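Side-chain contacts in novel antigen receptor (Ginglymostoma cirratum, PDB 4Q97), which forms the C1 constant domain of the shark antibody IgNAR, and probably helps carry the antigen-binding variable domain rather than binding antigen itself: residues E21-R24 with V29-V32; L77-Q82 with S88-Q93; W47-K52 with L81-R86. All blocks are in the same frame, centred on the assembly; numbering follows the deposited sequence.

Contact 1. Residues E21-R24 with V29-V32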
loop_
_atom_site.group_PDB
_atom_site.type_symbol
_atom_site.label_atom_id
_atom_site.label_comp_id
_atom_site.label_asym_id
_atom_site.label_seq_id
_atom_site.Cartn_x
_atom_site.Cartn_y
_atom_site.Cartn_z
ATOM N N GLU A 21 -13.120 -10.546 0.526
ATOM C CA GLU A 21 -14.141 -11.240 1.312
ATOM C C GLU A 21 -14.041 -11.008 2.820
ATOM O O GLU A 21 -15.034 -10.644 3.446
ATOM C CB GLU A 21 -14.184 -12.733 0.968
ATOM C CG GLU A 21 -14.150 -13.050 -0.527
ATOM C CD GLU A 21 -15.301 -12.450 -1.331
ATOM O OE1 GLU A 21 -16.255 -11.892 -0.740
ATOM O OE2 GLU A 21 -15.254 -12.541 -2.575
ATOM N N GLU A 22 -12.857 -11.224 3.395
ATOM C CA GLU A 22 -12.619 -10.891 4.804
ATOM C C GLU A 22 -12.965 -9.433 5.058
ATOM O O GLU A 22 -13.613 -9.102 6.054
ATOM C CB GLU A 22 -11.166 -11.162 5.213
ATOM C CG GLU A 22 -10.996 -12.245 6.271
ATOM C CD GLU A 22 -11.313 -13.634 5.755
ATOM O OE1 GLU A 22 -10.606 -14.107 4.840
ATOM O OE2 GLU A 22 -12.267 -14.255 6.269
ATOM N N GLN A 23 -12.536 -8.578 4.131
ATOM C CA GLN A 23 -12.819 -7.150 4.176
ATOM C C GLN A 23 -14.322 -6.894 4.160
ATOM O O GLN A 23 -14.852 -6.280 5.090
ATOM C CB GLN A 23 -12.114 -6.429 3.026
ATOM C CG GLN A 23 -10.597 -6.452 3.145
ATOM C CD GLN A 23 -9.901 -5.861 1.939
ATOM O OE1 GLN A 23 -9.268 -6.576 1.166
ATOM N NE2 GLN A 23 -10.018 -4.552 1.769
ATOM N N ARG A 24 -15.007 -7.392 3.128
ATOM C CA ARG A 24 -16.467 -7.287 3.056
ATOM C C ARG A 24 -17.158 -7.913 4.281
ATOM O O ARG A 24 -18.168 -7.389 4.754
ATOM C CB ARG A 24 -17.015 -7.862 1.740
ATOM C CG ARG A 24 -16.775 -6.964 0.531
ATOM C CD ARG A 24 -17.307 -7.577 -0.759
ATOM N NE ARG A 24 -16.387 -7.369 -1.882
ATOM C CZ ARG A 24 -16.653 -7.666 -3.154
ATOM N NH1 ARG A 24 -17.826 -8.178 -3.501
ATOM N NH2 ARG A 24 -15.737 -7.440 -4.089
ATOM N N VAL A 29 -13.668 -1.536 4.426
ATOM C CA VAL A 29 -13.133 -1.454 3.082
ATOM C C VAL A 29 -11.788 -0.768 3.233
ATOM O O VAL A 29 -11.663 0.203 3.982
ATOM C CB VAL A 29 -14.119 -0.716 2.137
ATOM C CG1 VAL A 29 -13.670 0.704 1.831
ATOM C CG2 VAL A 29 -14.308 -1.500 0.850
ATOM N N GLN A 30 -10.774 -1.311 2.570
ATOM C CA GLN A 30 -9.405 -0.830 2.740
ATOM C C GLN A 30 -8.994 0.074 1.586
ATOM O O GLN A 30 -9.093 -0.301 0.409
ATOM C CB GLN A 30 -8.428 -2.004 2.880
ATOM C CG GLN A 30 -7.020 -1.627 3.332
ATOM C CD GLN A 30 -6.847 -1.620 4.842
ATOM O OE1 GLN A 30 -7.831 -1.635 5.598
ATOM N NE2 GLN A 30 -5.588 -1.602 5.282
ATOM N N LEU A 31 -8.553 1.275 1.944
ATOM C CA LEU A 31 -8.012 2.226 0.987
ATOM C C LEU A 31 -6.535 2.422 1.266
ATOM O O LEU A 31 -6.123 2.528 2.420
ATOM C CB LEU A 31 -8.738 3.568 1.064
ATOM C CG LEU A 31 -10.241 3.610 0.799
ATOM C CD1 LEU A 31 -10.695 5.055 0.701
ATOM C CD2 LEU A 31 -10.615 2.855 -0.465
ATOM N N VAL A 32 -5.744 2.456 0.200
ATOM C CA VAL A 32 -4.313 2.671 0.313
ATOM C C VAL A 32 -3.938 3.957 -0.413
ATOM O O VAL A 32 -4.155 4.092 -1.622
ATOM C CB VAL A 32 -3.499 1.486 -0.260
ATOM C CG1 VAL A 32 -2.003 1.767 -0.178
ATOM C CG2 VAL A 32 -3.829 0.197 0.476
#
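The short helix 21-25, which joins strands 12-18 and 28-38 in this C1-set immunoglobulin domain, is tied back to the sheet through Q23, whose amide ends against Q30. The contact is a worked example of a connecting helix reaching the sandwich through one long polar side chain. Q23 and V29 are the closest pair of backbones, with their CA atoms 5.8 Å apart. The Q23 chain leaves beside its own backbone N (chi1 -66°) and then runs extended, so that its NE2 is delivered to the start of the strand. There NE2 sits 3.2 Å from Q30 CB, against the root of that side chain rather than its amide; V29 C is a looser neighbour, 4.4 Å from Q23 NE2. The backbone N of Q30 lies 3.4 Å from Q23 NE2, but both are donors and no bond forms. Q30 bends away at its second torsion (chi2 89°). The two side chains cross at about a right angle, their amide planes 83° apart, and the amides do not pair.

Each polar end of Q23 is served by the strand and turn before the helix: NE2 bonds to S18 OG and OE1 to T20 OG1. I12 and L34, both of the second subunit, pack on Q23 and Q30 respectively, which places the contact at the subunit interface. The chemistry implies that a buried amide whose two ends are both occupied cannot rotate freely. What passes between helix and strand here is close fit, while the hydrogen bonding that fixes the fit comes from S18 and T20.

Contact 2. Residues L77-Q82 with S88-Q93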
loop_
_atom_site.group_PDB
_atom_site.type_symbol
_atom_site.label_atom_id
_atom_site.label_comp_id
_atom_site.label_asym_id
_atom_site.label_seq_id
_atom_site.Cartn_x
_atom_site.Cartn_y
_atom_site.Cartn_z
ATOM N N LEU A 77 -6.208 3.443 5.285
ATOM C CA LEU A 77 -7.486 3.788 5.888
ATOM C C LEU A 77 -8.495 2.657 5.727
ATOM O O LEU A 77 -8.727 2.166 4.615
ATOM C CB LEU A 77 -8.038 5.093 5.302
ATOM C CG LEU A 77 -9.467 5.515 5.682
ATOM C CD1 LEU A 77 -9.558 5.994 7.124
ATOM C CD2 LEU A 77 -9.981 6.590 4.739
ATOM N N LYS A 78 -9.074 2.240 6.853
ATOM C CA LYS A 78 -10.208 1.324 6.841
ATOM C C LYS A 78 -11.462 2.175 6.879
ATOM O O LYS A 78 -11.667 2.942 7.827
ATOM C CB LYS A 78 -10.202 0.402 8.061
ATOM C CG LYS A 78 -8.831 0.000 8.573
ATOM C CD LYS A 78 -8.973 -0.844 9.826
ATOM C CE LYS A 78 -7.907 -0.506 10.860
ATOM N NZ LYS A 78 -8.355 -0.868 12.237
ATOM N N VAL A 79 -12.288 2.061 5.845
ATOM C CA VAL A 79 -13.567 2.762 5.832
ATOM C C VAL A 79 -14.734 1.782 5.967
ATOM O O VAL A 79 -14.785 0.774 5.264
ATOM C CB VAL A 79 -13.711 3.735 4.621
ATOM C CG1 VAL A 79 -12.518 3.635 3.683
ATOM C CG2 VAL A 79 -15.018 3.532 3.866
ATOM N N PRO A 80 -15.649 2.055 6.914
ATOM C CA PRO A 80 -16.914 1.342 7.038
ATOM C C PRO A 80 -17.551 1.035 5.675
ATOM O O PRO A 80 -17.686 1.932 4.841
ATOM C CB PRO A 80 -17.784 2.329 7.829
ATOM C CG PRO A 80 -16.821 3.223 8.561
ATOM C CD PRO A 80 -15.427 2.936 8.074
ATOM N N LEU A 81 -17.920 -0.226 5.459
ATOM C CA LEU A 81 -18.524 -0.668 4.196
ATOM C C LEU A 81 -19.808 0.115 3.943
ATOM O O LEU A 81 -20.122 0.469 2.806
ATOM C CB LEU A 81 -18.833 -2.167 4.249
ATOM C CG LEU A 81 -18.542 -3.066 3.039
ATOM C CD1 LEU A 81 -19.207 -4.423 3.229
ATOM C CD2 LEU A 81 -18.979 -2.458 1.714
ATOM N N GLN A 82 -20.539 0.368 5.025
ATOM C CA GLN A 82 -21.672 1.283 5.051
ATOM C C GLN A 82 -21.327 2.591 4.345
ATOM O O GLN A 82 -22.016 3.016 3.412
ATOM C CB GLN A 82 -22.028 1.581 6.509
ATOM C CG GLN A 82 -23.484 1.912 6.764
ATOM C CD GLN A 82 -24.405 0.720 6.585
ATOM O OE1 GLN A 82 -23.984 -0.437 6.666
ATOM N NE2 GLN A 82 -25.676 1.001 6.342
ATOM N N SER A 88 -19.821 8.213 -1.267
ATOM C CA SER A 88 -18.813 9.008 -0.574
ATOM C C SER A 88 -17.556 9.119 -1.423
ATOM O O SER A 88 -17.163 8.160 -2.093
ATOM C CB SER A 88 -18.456 8.386 0.783
ATOM O OG SER A 88 -19.508 8.508 1.728
ATOM N N VAL A 89 -16.942 10.297 -1.407
ATOM C CA VAL A 89 -15.641 10.488 -2.036
ATOM C C VAL A 89 -14.581 10.557 -0.957
ATOM O O VAL A 89 -14.655 11.380 -0.047
ATOM C CB VAL A 89 -15.572 11.751 -2.934
ATOM C CG1 VAL A 89 -16.021 13.003 -2.193
ATOM C CG2 VAL A 89 -14.169 11.934 -3.502
ATOM N N TYR A 90 -13.598 9.676 -1.061
ATOM C CA TYR A 90 -12.459 9.736 -0.173
ATOM C C TYR A 90 -11.253 10.244 -0.937
ATOM O O TYR A 90 -11.005 9.843 -2.077
ATOM C CB TYR A 90 -12.184 8.370 0.440
ATOM C CG TYR A 90 -13.276 7.894 1.368
ATOM C CD1 TYR A 90 -13.248 8.212 2.723
ATOM C CD2 TYR A 90 -14.337 7.129 0.892
ATOM C CE1 TYR A 90 -14.245 7.778 3.580
ATOM C CE2 TYR A 90 -15.341 6.692 1.740
ATOM C CZ TYR A 90 -15.289 7.020 3.083
ATOM O OH TYR A 90 -16.278 6.592 3.937
ATOM N N SER A 91 -10.524 11.152 -0.304
ATOM C CA SER A 91 -9.305 11.693 -0.873
ATOM C C SER A 91 -8.204 11.671 0.176
ATOM O O SER A 91 -8.465 11.886 1.359
ATOM C CB SER A 91 -9.537 13.122 -1.387
ATOM O OG SER A 91 -9.892 14.012 -0.334
ATOM N N CYS A 92 -6.985 11.358 -0.254
ATOM C CA CYS A 92 -5.801 11.650 0.540
ATOM C C CYS A 92 -5.051 12.795 -0.134
ATOM O O CYS A 92 -5.089 12.960 -1.364
ATOM C CB CYS A 92 -4.892 10.422 0.717
ATOM S SG CYS A 92 -4.080 9.885 -0.801
ATOM N N GLN A 93 -4.380 13.582 0.696
ATOM C CA GLN A 93 -3.679 14.766 0.259
ATOM C C GLN A 93 -2.240 14.661 0.758
ATOM O O GLN A 93 -2.002 14.372 1.936
ATOM C CB GLN A 93 -4.393 16.012 0.795
ATOM C CG GLN A 93 -3.886 17.334 0.244
ATOM C CD GLN A 93 -5.001 18.278 -0.188
ATOM O OE1 GLN A 93 -6.115 18.236 0.337
ATOM N NE2 GLN A 93 -4.699 19.139 -1.154
#
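With its CG beside the backbone N (chi1 -66°) and its ring turned nearly square to that bond (chi2 -89°), Y90 reaches inward from strand 89-96 toward L77 and V79 of strand 71-80. L77 answers with CG anti to its backbone N (chi1 172°), which carries CD2 to within 4.2 Å of Y90 CD1. These two side chains cross at about a right angle, and the methyl meets the ring obliquely. V79 and Y90 approach each other from opposite directions. V79 CG1 lies over one ring face, while CG2 is nearer the phenol end, 3.6 Å from Y90 CZ and 3.3 Å from Y90 OH.

The two strands belong to the facing sheets of the immunoglobulin sandwich, so no backbone bonds join them. Their spacing is that of a layered core: the CA atoms of V79 and Y90 are 9.3 Å apart. Y90 stands two residues before C92, which forms the disulfide with C33. Its hydroxyl bonds to the backbone O of E83 in the loop that leads into strand 89-96. Further cover comes from L31 and W84.

The chemistry is divided along a single side chain. The ring contributes apolar contact between the sheets, and the buried hydroxyl, pressed by a valine methyl, is satisfied by a main-chain carbonyl, which ties the ring's outer end to the loop before the strand.

Contact 3. Residues W47-K52 with L81-R86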
loop_
_atom_site.group_PDB
_atom_site.type_symbol
_atom_site.label_atom_id
_atom_site.label_comp_id
_atom_site.label_asym_id
_atom_site.label_seq_id
_atom_site.Cartn_x
_atom_site.Cartn_y
_atom_site.Cartn_z
ATOM N N TRP A 47 -6.322 12.750 5.130
ATOM C CA TRP A 47 -7.462 12.126 4.480
ATOM C C TRP A 47 -8.697 12.993 4.591
ATOM O O TRP A 47 -8.887 13.689 5.592
ATOM C CB TRP A 47 -7.765 10.792 5.147
ATOM C CG TRP A 47 -6.777 9.725 4.859
ATOM C CD1 TRP A 47 -5.645 9.445 5.566
ATOM C CD2 TRP A 47 -6.834 8.773 3.791
ATOM N NE1 TRP A 47 -4.988 8.376 5.002
ATOM C CE2 TRP A 47 -5.698 7.944 3.910
ATOM C CE3 TRP A 47 -7.733 8.542 2.742
ATOM C CZ2 TRP A 47 -5.434 6.893 3.019
ATOM C CZ3 TRP A 47 -7.471 7.494 1.856
ATOM C CH2 TRP A 47 -6.330 6.685 2.003
ATOM N N GLN A 48 -9.538 12.933 3.560
ATOM C CA GLN A 48 -10.845 13.588 3.566
ATOM C C GLN A 48 -11.947 12.654 3.086
ATOM O O GLN A 48 -11.697 11.730 2.310
ATOM C CB GLN A 48 -10.851 14.842 2.688
ATOM C CG GLN A 48 -10.326 16.095 3.365
ATOM C CD GLN A 48 -9.028 16.592 2.763
ATOM O OE1 GLN A 48 -8.863 17.793 2.547
ATOM N NE2 GLN A 48 -8.103 15.676 2.481
ATOM N N LYS A 49 -13.159 12.904 3.573
ATOM C CA LYS A 49 -14.370 12.285 3.049
ATOM C C LYS A 49 -15.348 13.381 2.623
ATOM O O LYS A 49 -15.650 14.286 3.408
ATOM C CB LYS A 49 -15.020 11.385 4.104
ATOM C CG LYS A 49 -16.296 10.704 3.634
ATOM C CD LYS A 49 -17.127 10.223 4.809
ATOM C CE LYS A 49 -18.576 10.025 4.397
ATOM N NZ LYS A 49 -19.482 10.009 5.577
ATOM N N ASN A 50 -15.835 13.296 1.385
ATOM C CA ASN A 50 -16.830 14.241 0.854
ATOM C C ASN A 50 -16.539 15.712 1.152
ATOM O O ASN A 50 -17.403 16.421 1.673
ATOM C CB ASN A 50 -18.241 13.880 1.349
ATOM C CG ASN A 50 -19.020 13.051 0.348
ATOM O OD1 ASN A 50 -18.556 12.012 -0.111
ATOM N ND2 ASN A 50 -20.223 13.508 0.013
ATOM N N THR A 51 -15.328 16.159 0.814
ATOM C CA THR A 51 -14.831 17.508 1.140
ATOM C C THR A 51 -14.208 17.549 2.539
ATOM O O THR A 51 -13.073 18.000 2.707
ATOM C CB THR A 51 -15.928 18.603 1.037
ATOM O OG1 THR A 51 -16.613 18.497 -0.218
ATOM C CG2 THR A 51 -15.335 20.005 1.177
ATOM N N LYS A 52 -14.958 17.065 3.529
ATOM C CA LYS A 52 -14.596 17.188 4.945
ATOM C C LYS A 52 -13.535 16.177 5.389
ATOM O O LYS A 52 -13.513 15.038 4.923
ATOM C CB LYS A 52 -15.845 17.060 5.831
ATOM C CG LYS A 52 -17.015 17.955 5.433
ATOM C CD LYS A 52 -16.842 19.386 5.925
ATOM C CE LYS A 52 -17.918 20.295 5.350
ATOM N NZ LYS A 52 -17.754 21.708 5.794
ATOM N N LEU A 81 -17.920 -0.226 5.459
ATOM C CA LEU A 81 -18.524 -0.668 4.196
ATOM C C LEU A 81 -19.808 0.115 3.943
ATOM O O LEU A 81 -20.122 0.469 2.806
ATOM C CB LEU A 81 -18.833 -2.167 4.249
ATOM C CG LEU A 81 -18.542 -3.066 3.039
ATOM C CD1 LEU A 81 -19.207 -4.423 3.229
ATOM C CD2 LEU A 81 -18.979 -2.458 1.714
ATOM N N GLN A 82 -20.539 0.368 5.025
ATOM C CA GLN A 82 -21.672 1.283 5.051
ATOM C C GLN A 82 -21.327 2.591 4.345
ATOM O O GLN A 82 -22.016 3.016 3.412
ATOM C CB GLN A 82 -22.028 1.581 6.509
ATOM C CG GLN A 82 -23.484 1.912 6.764
ATOM C CD GLN A 82 -24.405 0.720 6.585
ATOM O OE1 GLN A 82 -23.984 -0.437 6.666
ATOM N NE2 GLN A 82 -25.676 1.001 6.342
ATOM N N GLU A 83 -20.230 3.197 4.794
ATOM C CA GLU A 83 -19.789 4.513 4.345
ATOM C C GLU A 83 -19.193 4.519 2.935
ATOM O O GLU A 83 -18.804 5.571 2.429
ATOM C CB GLU A 83 -18.773 5.067 5.345
ATOM C CG GLU A 83 -19.375 5.472 6.681
ATOM C CD GLU A 83 -19.848 6.910 6.684
ATOM O OE1 GLU A 83 -21.070 7.142 6.827
ATOM O OE2 GLU A 83 -18.992 7.807 6.537
ATOM N N TRP A 84 -19.134 3.351 2.301
ATOM C CA TRP A 84 -18.491 3.224 0.997
ATOM C C TRP A 84 -19.431 3.448 -0.193
ATOM O O TRP A 84 -19.015 4.035 -1.187
ATOM C CB TRP A 84 -17.737 1.888 0.889
ATOM C CG TRP A 84 -17.067 1.636 -0.443
ATOM C CD1 TRP A 84 -17.357 0.634 -1.327
ATOM C CD2 TRP A 84 -15.999 2.396 -1.037
ATOM N NE1 TRP A 84 -16.542 0.720 -2.432
ATOM C CE2 TRP A 84 -15.701 1.792 -2.282
ATOM C CE3 TRP A 84 -15.267 3.528 -0.640
ATOM C CZ2 TRP A 84 -14.699 2.280 -3.134
ATOM C CZ3 TRP A 84 -14.273 4.015 -1.493
ATOM C CH2 TRP A 84 -13.999 3.387 -2.723
ATOM N N SER A 85 -20.685 3.008 -0.096
ATOM C CA SER A 85 -21.644 3.237 -1.192
ATOM C C SER A 85 -22.671 4.345 -0.948
ATOM O O SER A 85 -23.668 4.447 -1.671
ATOM C CB SER A 85 -22.337 1.945 -1.634
ATOM O OG SER A 85 -21.669 1.379 -2.748
ATOM N N ARG A 86 -22.415 5.181 0.058
ATOM C CA ARG A 86 -23.153 6.432 0.223
ATOM C C ARG A 86 -22.738 7.406 -0.882
ATOM O O ARG A 86 -23.013 8.607 -0.804
ATOM C CB ARG A 86 -22.875 7.048 1.597
ATOM C CG ARG A 86 -23.491 6.299 2.766
ATOM C CD ARG A 86 -22.957 6.823 4.090
ATOM N NE ARG A 86 -23.835 7.815 4.711
ATOM C CZ ARG A 86 -24.705 7.544 5.681
ATOM N NH1 ARG A 86 -25.460 8.511 6.187
ATOM N NH2 ARG A 86 -24.821 6.307 6.148
#
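The flat group at the centre is the E83 carboxylate, met at OE2 by the ammonium of K49 and approached at OE1 by the guanidinium of R86. K49 NZ comes to OE2 a little out of the carboxylate plane, while R86 NE lies farther off that plane on the same side. Seen from the arginine, OE1 of E83 stands well out of the guanidinium plane at 3.5 Å from R86 NE, so no N-H points at it and the pair interacts by charge only.

The lysine bond is the one that crosses between the segments. K49 leaves the end of strand 44-49 with CG anti to its backbone N (chi1 180°) and stays extended to the tip, whereas E83 folds at its second torsion (chi2 -89°), and the two chains cross at about a right angle. The modelled separation of K49 NZ and E83 OE2 is 2.5 Å, very short for a salt-bridge hydrogen bond, and its exact length is doubtful at this resolution.

The bridge joins the end of strand 44-49 to the loop between strands 71-80 and 89-96. Within that loop the backbone N of W84 bonds to L81 O at 3.1 Å, and the backbone O of E83 also receives S88 OG. The aliphatic part of K49 rests on S88 and Y90.

One carboxylate thus serves two cations whose nearest charged nitrogens, K49 NZ and R86 NE, are 5.0 Å apart. Their combined field would probably keep E83 ionised in this partly exposed setting.

The three contacts gather at one end of the sandwich; contacts 1 and 2 are buried, while contact 3 lies on the surface beside contact 2. Contacts 1 and 2, with centres 11 Å apart, meet through neighbouring strands of one sheet: V29 O lies 2.7 Å from V79 N and L31 N 2.8 Å from L77 O, both probable hydrogen bonds. Contacts 2 and 3 are closer, 5 Å between centres, and are linked by E83, whose carboxylate takes part in contact 3 while its backbone O binds Y90 OH of contact 2. In the other sheet S91 O lies 2.7 Å from Q48 N, again a probable hydrogen bond. Contacts 1 and 3 are 14 Å apart by their centres, bridged by L31 CD2 on W84 CZ3 at 4.0 Å.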